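Long-range contacts in pectinesterase 1 (Solanum lycopersicum, PDB 1XG2), which hydrolyses the methyl esters of pectin in the plant cell wall and is bound in this complex by its inhibitor protein: residues 124-129 with 145-150; 55-60 with 95-100; 119-124 with 140-145. One frame throughout, in Å; residues are numbered along the deposited sequence.

The three contacts lie in consecutive coils of one right-handed parallel beta-helix. Interactions 1 and 3 join the same two coils: strands 120-123 and 140-144 of interaction 3 turn at Arg124 and Asp145, which both contacts share, and run on as strands 126-128 and 147-150 of interaction 1; the centres of interactions 1 and 3 are about 11 Å apart. Interaction 2 belongs to earlier coils, with its centre about 11 Å from that of interaction 1 and 12 Å from that of interaction 3. A salt bridge from Arg124 NE to Asp96 OD1 (2.9 Å) ties it to both. Interaction 1 ends close to the probable catalytic residues: the Ala129 side chain is about 7 Å from those of Gln131 and Asp132, whereas interaction 2 lies away from the predicted active and substrate-binding sites.

Interaction 1: 124-129 with 145-150; sequences RCRIDA and DSYVTG
Residues 126-128 and 147-150 run as parallel neighbouring strands, their axes 4.7 Å apart and 7° from parallel, with Ile127 bonded through its N to Tyr147 O and through its O to Thr149 N. At the turn a side chain serves as acceptor: Ser146 OG, set anti to its own carbonyl carbon (chi1 -69°), receives the Cys125 N-H at 3.0 Å in an almost straight bond (172°) and is also hydrogen-bonded to Arg144 O. On one face Arg126 lies alongside Tyr147, Arg126 CG meeting Tyr147 CD2 obliquely at 3.7 Å. The Arg126 guanidinium continues to Met62 O. Farther along that face the Thr149 methyl CG2 rests 3.7 Å from Asp128 CA; Thr149 OG1 is hydrogen-bonded to Val169 O, and Asp128 OD2 pairs with Arg171. Ile127 and Val148 fill the buried face. Arg124 and Asp145, both in the left-handed helical conformation, point the same way with Arg124 CG 3.9 Å from Asp145 CB. Arg124 NE forms a salt bridge with Asp96, while a water links Arg124 NH1 (3.2 Å) to Asp145 OD1 (2.7 Å). Such in-register stacking of successive turns and strands is the hallmark of the parallel beta-helix of the pectinesterase domain.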
# COMPACT_ATOMS: atom_id res chain seq x y z
N ARG A 124 2.49 -17.64 0.49
CA ARG A 124 3.49 -18.47 1.16
C ARG A 124 4.86 -17.78 1.17
O ARG A 124 5.87 -18.38 0.82
CB ARG A 124 3.59 -19.84 0.48
CG ARG A 124 2.31 -20.66 0.56
CD ARG A 124 2.51 -22.14 0.22
NE ARG A 124 3.09 -22.34 -1.10
CZ ARG A 124 2.41 -22.61 -2.21
NH1 ARG A 124 1.09 -22.75 -2.21
NH2 ARG A 124 3.07 -22.78 -3.35
N CYS A 125 4.86 -16.50 1.56
CA CYS A 125 6.09 -15.72 1.67
C CYS A 125 6.38 -15.39 3.11
O CYS A 125 5.48 -15.37 3.92
CB CYS A 125 5.96 -14.43 0.87
SG CYS A 125 5.94 -14.74 -0.90
N ARG A 126 7.65 -15.09 3.40
CA ARG A 126 8.08 -14.63 4.71
C ARG A 126 8.66 -13.22 4.50
O ARG A 126 9.62 -13.06 3.78
CB ARG A 126 9.16 -15.57 5.26
CG ARG A 126 9.55 -15.31 6.71
CD ARG A 126 10.36 -16.45 7.37
NE ARG A 126 11.45 -16.88 6.50
CZ ARG A 126 12.68 -16.39 6.52
NH1 ARG A 126 13.03 -15.44 7.39
NH2 ARG A 126 13.57 -16.86 5.67
N ILE A 127 8.05 -12.20 5.10
CA ILE A 127 8.51 -10.82 4.95
C ILE A 127 9.04 -10.40 6.30
O ILE A 127 8.30 -10.37 7.26
CB ILE A 127 7.36 -9.91 4.47
CG1 ILE A 127 6.57 -10.57 3.32
CG2 ILE A 127 7.89 -8.56 4.06
CD1 ILE A 127 7.35 -10.89 2.07
N ASP A 128 10.32 -10.04 6.37
CA ASP A 128 11.05 -9.96 7.63
C ASP A 128 11.84 -8.65 7.71
O ASP A 128 12.71 -8.41 6.89
CB ASP A 128 11.98 -11.18 7.74
CG ASP A 128 12.99 -11.08 8.88
OD1 ASP A 128 13.71 -12.07 9.13
OD2 ASP A 128 13.18 -10.06 9.57
N ALA A 129 11.48 -7.81 8.66
CA ALA A 129 12.26 -6.63 9.04
C ALA A 129 11.82 -6.17 10.44
O ALA A 129 11.31 -6.96 11.23
CB ALA A 129 12.09 -5.53 8.01
N ASP A 145 -1.42 -17.15 3.40
CA ASP A 145 -0.53 -18.19 3.93
C ASP A 145 0.90 -17.69 4.17
O ASP A 145 1.86 -18.44 3.98
CB ASP A 145 -0.52 -19.39 2.99
CG ASP A 145 -1.84 -20.15 2.98
OD1 ASP A 145 -2.02 -20.99 2.07
OD2 ASP A 145 -2.75 -19.98 3.81
N SER A 146 1.04 -16.43 4.57
CA SER A 146 2.35 -15.81 4.65
C SER A 146 2.70 -15.45 6.09
O SER A 146 1.83 -15.40 6.96
CB SER A 146 2.41 -14.57 3.74
OG SER A 146 2.37 -14.94 2.36
N TYR A 147 3.98 -15.19 6.33
CA TYR A 147 4.49 -14.75 7.61
C TYR A 147 5.01 -13.34 7.39
O TYR A 147 5.79 -13.11 6.49
CB TYR A 147 5.60 -15.72 8.00
CG TYR A 147 6.24 -15.57 9.35
CD1 TYR A 147 5.87 -16.39 10.42
CD2 TYR A 147 7.28 -14.66 9.54
CE1 TYR A 147 6.52 -16.28 11.67
CE2 TYR A 147 7.93 -14.54 10.76
CZ TYR A 147 7.56 -15.34 11.83
OH TYR A 147 8.23 -15.18 13.04
N VAL A 148 4.51 -12.38 8.17
CA VAL A 148 5.01 -11.02 8.14
C VAL A 148 5.44 -10.69 9.56
O VAL A 148 4.63 -10.81 10.49
CB VAL A 148 3.95 -10.01 7.68
CG1 VAL A 148 4.54 -8.62 7.57
CG2 VAL A 148 3.35 -10.45 6.35
N THR A 149 6.69 -10.29 9.73
CA THR A 149 7.19 -9.93 11.05
C THR A 149 7.84 -8.54 11.08
O THR A 149 8.46 -8.09 10.12
CB THR A 149 8.13 -11.04 11.58
OG1 THR A 149 8.47 -10.78 12.94
CG2 THR A 149 9.48 -11.07 10.84
N GLY A 150 7.66 -7.86 12.21
CA GLY A 150 8.25 -6.55 12.39
C GLY A 150 7.98 -5.97 13.77
O GLY A 150 7.53 -6.67 14.67
O HOH W 1 -1.11 -21.12 -0.50

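Interaction 2: 55-60 with 95-100; sequences LMIVGD and QDICIQ
Gln95 O is approached by two groups of the opposing strand: the Gly59 N-H, hydrogen-bonded at 3.0 Å and tilted 15° from the carbonyl plane, and the CA-H of Val58, with CA 3.2 Å from the oxygen. Gln95 N gives its hydrogen to Ile57 O at 3.0 Å, so Gln95 bonds to the residues before and after Val58, the regular parallel pattern. Its extended side chain, with CG anti to the backbone N (chi1 -171°), runs out from the sheet beside Val58. There the Met56 methyl CE sits above the amide, 3.6 Å from Gln95 NE2 and 3.7 Å from Gln95 CD. Val58 CG2 lies alongside the Gln95 side chain, 3.8 Å from Gln95 OE1. Ile57 and Ile97 meet on the other side, CG2 to CD1 at 4.2 Å. With no side chain at Gly59, Asp96 O comes within 3.1 Å of Gly59 CA; Asp96 itself is in the left-handed helical conformation, bending the chain, and its carboxylate forms a salt bridge with Arg124. Strand 55-59 lies between strands 33-37 and 93-95 in one parallel sheet, while segment 95-100 turns at Asp96 and goes on into strand 98-101, between 65-69 and 126-128 in the next.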
# COMPACT_ATOMS: atom_id res chain seq x y z
N LEU A 55 4.04 -10.91 -13.77
CA LEU A 55 5.27 -11.59 -13.42
C LEU A 55 5.04 -12.36 -12.12
O LEU A 55 4.55 -11.78 -11.16
CB LEU A 55 6.40 -10.59 -13.18
CG LEU A 55 7.67 -10.67 -14.02
CD1 LEU A 55 8.76 -9.81 -13.38
CD2 LEU A 55 8.16 -12.11 -14.17
N MET A 56 5.43 -13.63 -12.11
CA MET A 56 5.45 -14.44 -10.91
C MET A 56 6.91 -14.72 -10.53
O MET A 56 7.68 -15.23 -11.33
CB MET A 56 4.72 -15.76 -11.14
CG MET A 56 4.74 -16.71 -9.95
SD MET A 56 3.64 -18.09 -10.23
CE MET A 56 3.58 -18.83 -8.65
N ILE A 57 7.29 -14.34 -9.31
CA ILE A 57 8.60 -14.65 -8.78
C ILE A 57 8.37 -15.69 -7.71
O ILE A 57 7.67 -15.44 -6.74
CB ILE A 57 9.29 -13.40 -8.22
CG1 ILE A 57 9.57 -12.40 -9.35
CG2 ILE A 57 10.59 -13.76 -7.50
CD1 ILE A 57 10.27 -11.12 -8.93
N VAL A 58 8.93 -16.88 -7.91
CA VAL A 58 8.69 -17.99 -7.00
C VAL A 58 10.03 -18.58 -6.59
O VAL A 58 10.87 -18.84 -7.45
CB VAL A 58 7.73 -19.04 -7.64
CG1 VAL A 58 8.27 -19.60 -8.93
CG2 VAL A 58 7.42 -20.16 -6.67
N GLY A 59 10.23 -18.78 -5.30
CA GLY A 59 11.42 -19.40 -4.78
C GLY A 59 11.23 -20.88 -4.45
O GLY A 59 10.22 -21.50 -4.82
N ASP A 60 12.20 -21.42 -3.72
CA ASP A 60 12.25 -22.83 -3.36
C ASP A 60 11.59 -23.08 -2.01
O ASP A 60 11.72 -24.16 -1.44
CB ASP A 60 13.73 -23.25 -3.29
CG ASP A 60 14.09 -24.38 -4.22
OD1 ASP A 60 13.24 -25.27 -4.47
OD2 ASP A 60 15.22 -24.46 -4.76
N GLN A 95 5.84 -15.68 -4.37
CA GLN A 95 5.53 -16.96 -3.74
C GLN A 95 6.76 -17.74 -3.31
O GLN A 95 7.80 -17.70 -3.98
CB GLN A 95 4.69 -17.81 -4.70
CG GLN A 95 4.12 -19.09 -4.09
CD GLN A 95 3.36 -19.89 -5.12
OE1 GLN A 95 3.87 -20.90 -5.63
NE2 GLN A 95 2.16 -19.43 -5.45
N ASP A 96 6.61 -18.45 -2.20
CA ASP A 96 7.60 -19.39 -1.66
C ASP A 96 8.99 -18.79 -1.54
O ASP A 96 9.97 -19.35 -2.00
CB ASP A 96 7.66 -20.66 -2.53
CG ASP A 96 6.41 -21.48 -2.44
OD1 ASP A 96 5.88 -21.64 -1.32
OD2 ASP A 96 5.88 -21.98 -3.45
N ILE A 97 9.05 -17.62 -0.92
CA ILE A 97 10.28 -16.83 -0.91
C ILE A 97 10.27 -15.92 0.31
O ILE A 97 9.21 -15.59 0.83
CB ILE A 97 10.43 -16.04 -2.23
CG1 ILE A 97 11.86 -15.52 -2.41
CG2 ILE A 97 9.41 -14.89 -2.30
CD1 ILE A 97 12.15 -15.03 -3.80
N CYS A 98 11.45 -15.54 0.77
CA CYS A 98 11.60 -14.58 1.87
C CYS A 98 12.13 -13.27 1.29
O CYS A 98 13.03 -13.29 0.48
CB CYS A 98 12.59 -15.11 2.92
SG CYS A 98 13.00 -13.87 4.18
N ILE A 99 11.52 -12.15 1.68
CA ILE A 99 12.07 -10.83 1.42
C ILE A 99 12.41 -10.25 2.77
O ILE A 99 11.57 -10.20 3.65
CB ILE A 99 11.06 -9.91 0.69
CG1 ILE A 99 10.45 -10.59 -0.55
CG2 ILE A 99 11.74 -8.60 0.29
CD1 ILE A 99 11.44 -11.10 -1.56
N GLN A 100 13.64 -9.79 2.93
CA GLN A 100 14.06 -9.27 4.21
C GLN A 100 14.89 -8.00 4.09
O GLN A 100 15.57 -7.75 3.08
CB GLN A 100 14.83 -10.32 5.01
CG GLN A 100 16.08 -10.81 4.39
CD GLN A 100 17.00 -11.55 5.40
OE1 GLN A 100 18.21 -11.60 5.23
NE2 GLN A 100 16.40 -12.15 6.43

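Interaction 3: 119-124 with 140-145; sequences MSVINR and RQFYRD
Ile122 lies along the ring of Tyr143 from its first side-chain carbon onward: CB is 3.4 Å from Tyr143 CD2, the branch CG2 stays beside that same atom at 3.6 Å, and CG1 moves outward to Tyr143 CE2 at 3.5 Å. A chi2 of 77° then folds CD1 over the ring, 3.9 Å from the Tyr143 centroid and 23° off the normal, a CH-pi contact; Phe163 stacks with the same tyrosine. On the opposite sheet face Val121 CG1 comes in at the edge of the Phe142 ring, near its plane, with Leu304 of helix 301-304 packed on both residues. The parallel backbones are joined by regular bonds, among them Ile122 N to Phe142 O and Arg144 N to Ile122 O. Near the turn, Arg144 O accepts three bonds: from Arg124 N at 3.0 Å, weakly from Asn123 ND2 at 3.4 Å, and from the Ser146 hydroxyl. Asn123 ND2 also donates to the water shared by Arg124 and Asp145, 2.8 Å away. At the other end Arg140 pairs with Asp118 and bonds to Ser100 of the inhibitor chain. Arg144 NE meets Asp145 OD2 at 3.1 Å in a salt bridge with a weak, bent hydrogen bond. Apolar and aromatic packing thus holds the middle of the strands, with charged and polar groups at both ends, and the Arg144 salt bridge probably favours ionised Asp145.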
# COMPACT_ATOMS: atom_id res chain seq x y z
N MET A 119 -3.89 -5.96 -8.30
CA MET A 119 -4.21 -7.38 -8.44
C MET A 119 -2.98 -8.26 -8.25
O MET A 119 -2.70 -9.17 -9.02
CB MET A 119 -4.79 -7.60 -9.84
CG MET A 119 -6.05 -6.76 -10.09
SD MET A 119 -6.78 -7.09 -11.70
CE MET A 119 -5.71 -6.02 -12.68
N SER A 120 -2.26 -7.95 -7.17
CA SER A 120 -1.08 -8.70 -6.79
C SER A 120 -1.39 -9.71 -5.68
O SER A 120 -2.27 -9.48 -4.84
CB SER A 120 0.02 -7.73 -6.34
OG SER A 120 -0.48 -6.83 -5.36
N VAL A 121 -0.66 -10.82 -5.70
CA VAL A 121 -0.81 -11.88 -4.71
C VAL A 121 0.55 -12.19 -4.11
O VAL A 121 1.53 -12.37 -4.84
CB VAL A 121 -1.36 -13.18 -5.34
CG1 VAL A 121 -1.48 -14.29 -4.26
CG2 VAL A 121 -2.69 -12.92 -5.99
N ILE A 122 0.59 -12.24 -2.79
CA ILE A 122 1.77 -12.66 -2.05
C ILE A 122 1.35 -13.94 -1.32
O ILE A 122 0.55 -13.90 -0.39
CB ILE A 122 2.24 -11.52 -1.10
CG1 ILE A 122 2.71 -10.31 -1.91
CG2 ILE A 122 3.40 -11.96 -0.22
CD1 ILE A 122 1.61 -9.46 -2.50
N ASN A 123 1.90 -15.07 -1.75
CA ASN A 123 1.48 -16.40 -1.33
C ASN A 123 2.65 -17.18 -0.74
O ASN A 123 3.65 -17.36 -1.39
CB ASN A 123 0.96 -17.14 -2.56
CG ASN A 123 0.29 -18.47 -2.22
OD1 ASN A 123 0.34 -19.43 -2.99
ND2 ASN A 123 -0.30 -18.54 -1.03
N ARG A 124 2.49 -17.64 0.49
CA ARG A 124 3.49 -18.47 1.16
C ARG A 124 4.86 -17.78 1.17
O ARG A 124 5.87 -18.38 0.82
CB ARG A 124 3.59 -19.84 0.48
CG ARG A 124 2.31 -20.66 0.56
CD ARG A 124 2.51 -22.14 0.22
NE ARG A 124 3.09 -22.34 -1.10
CZ ARG A 124 2.41 -22.61 -2.21
NH1 ARG A 124 1.09 -22.75 -2.21
NH2 ARG A 124 3.07 -22.78 -3.35
N ARG A 140 -4.73 -2.88 -5.26
CA ARG A 140 -5.39 -4.01 -4.61
C ARG A 140 -4.43 -5.19 -4.47
O ARG A 140 -3.82 -5.63 -5.45
CB ARG A 140 -6.64 -4.46 -5.37
CG ARG A 140 -7.79 -3.47 -5.29
CD ARG A 140 -8.89 -3.71 -6.31
NE ARG A 140 -8.43 -3.50 -7.68
CZ ARG A 140 -9.23 -3.32 -8.75
NH1 ARG A 140 -10.55 -3.32 -8.64
NH2 ARG A 140 -8.68 -3.13 -9.94
N GLN A 141 -4.33 -5.70 -3.25
CA GLN A 141 -3.35 -6.72 -2.88
C GLN A 141 -3.99 -7.79 -1.99
O GLN A 141 -4.87 -7.51 -1.19
CB GLN A 141 -2.16 -6.09 -2.15
CG GLN A 141 -1.60 -4.84 -2.82
CD GLN A 141 -0.44 -4.19 -2.09
OE1 GLN A 141 -0.09 -3.03 -2.37
NE2 GLN A 141 0.17 -4.90 -1.17
N PHE A 142 -3.53 -9.02 -2.17
CA PHE A 142 -3.96 -10.16 -1.39
C PHE A 142 -2.73 -10.90 -0.88
O PHE A 142 -1.85 -11.28 -1.68
CB PHE A 142 -4.81 -11.08 -2.26
CG PHE A 142 -5.39 -12.27 -1.53
CD1 PHE A 142 -6.26 -12.10 -0.47
CD2 PHE A 142 -5.09 -13.56 -1.95
CE1 PHE A 142 -6.78 -13.21 0.18
CE2 PHE A 142 -5.63 -14.67 -1.30
CZ PHE A 142 -6.46 -14.50 -0.24
N TYR A 143 -2.69 -11.10 0.43
CA TYR A 143 -1.66 -11.84 1.12
C TYR A 143 -2.28 -13.10 1.71
O TYR A 143 -3.28 -13.02 2.42
CB TYR A 143 -1.02 -11.01 2.24
CG TYR A 143 -0.24 -9.85 1.68
CD1 TYR A 143 -0.90 -8.71 1.18
CD2 TYR A 143 1.14 -9.86 1.66
CE1 TYR A 143 -0.19 -7.64 0.66
CE2 TYR A 143 1.87 -8.79 1.13
CZ TYR A 143 1.19 -7.70 0.61
OH TYR A 143 1.89 -6.64 0.07
N ARG A 144 -1.68 -14.24 1.42
CA ARG A 144 -2.23 -15.53 1.81
C ARG A 144 -1.13 -16.45 2.31
O ARG A 144 -0.06 -16.55 1.69
CB ARG A 144 -2.93 -16.15 0.60
CG ARG A 144 -3.51 -17.54 0.81
CD ARG A 144 -4.74 -17.59 1.71
NE ARG A 144 -5.07 -18.98 2.02
CZ ARG A 144 -6.29 -19.46 2.24
NH1 ARG A 144 -7.36 -18.67 2.23
NH2 ARG A 144 -6.44 -20.76 2.48
N ASP A 145 -1.42 -17.15 3.40
CA ASP A 145 -0.53 -18.19 3.93
C ASP A 145 0.90 -17.69 4.17
O ASP A 145 1.86 -18.44 3.98
CB ASP A 145 -0.52 -19.39 2.99
CG ASP A 145 -1.84 -20.15 2.98
OD1 ASP A 145 -2.02 -20.99 2.07
OD2 ASP A 145 -2.75 -19.98 3.81
O HOH W 1 -1.11 -21.12 -0.50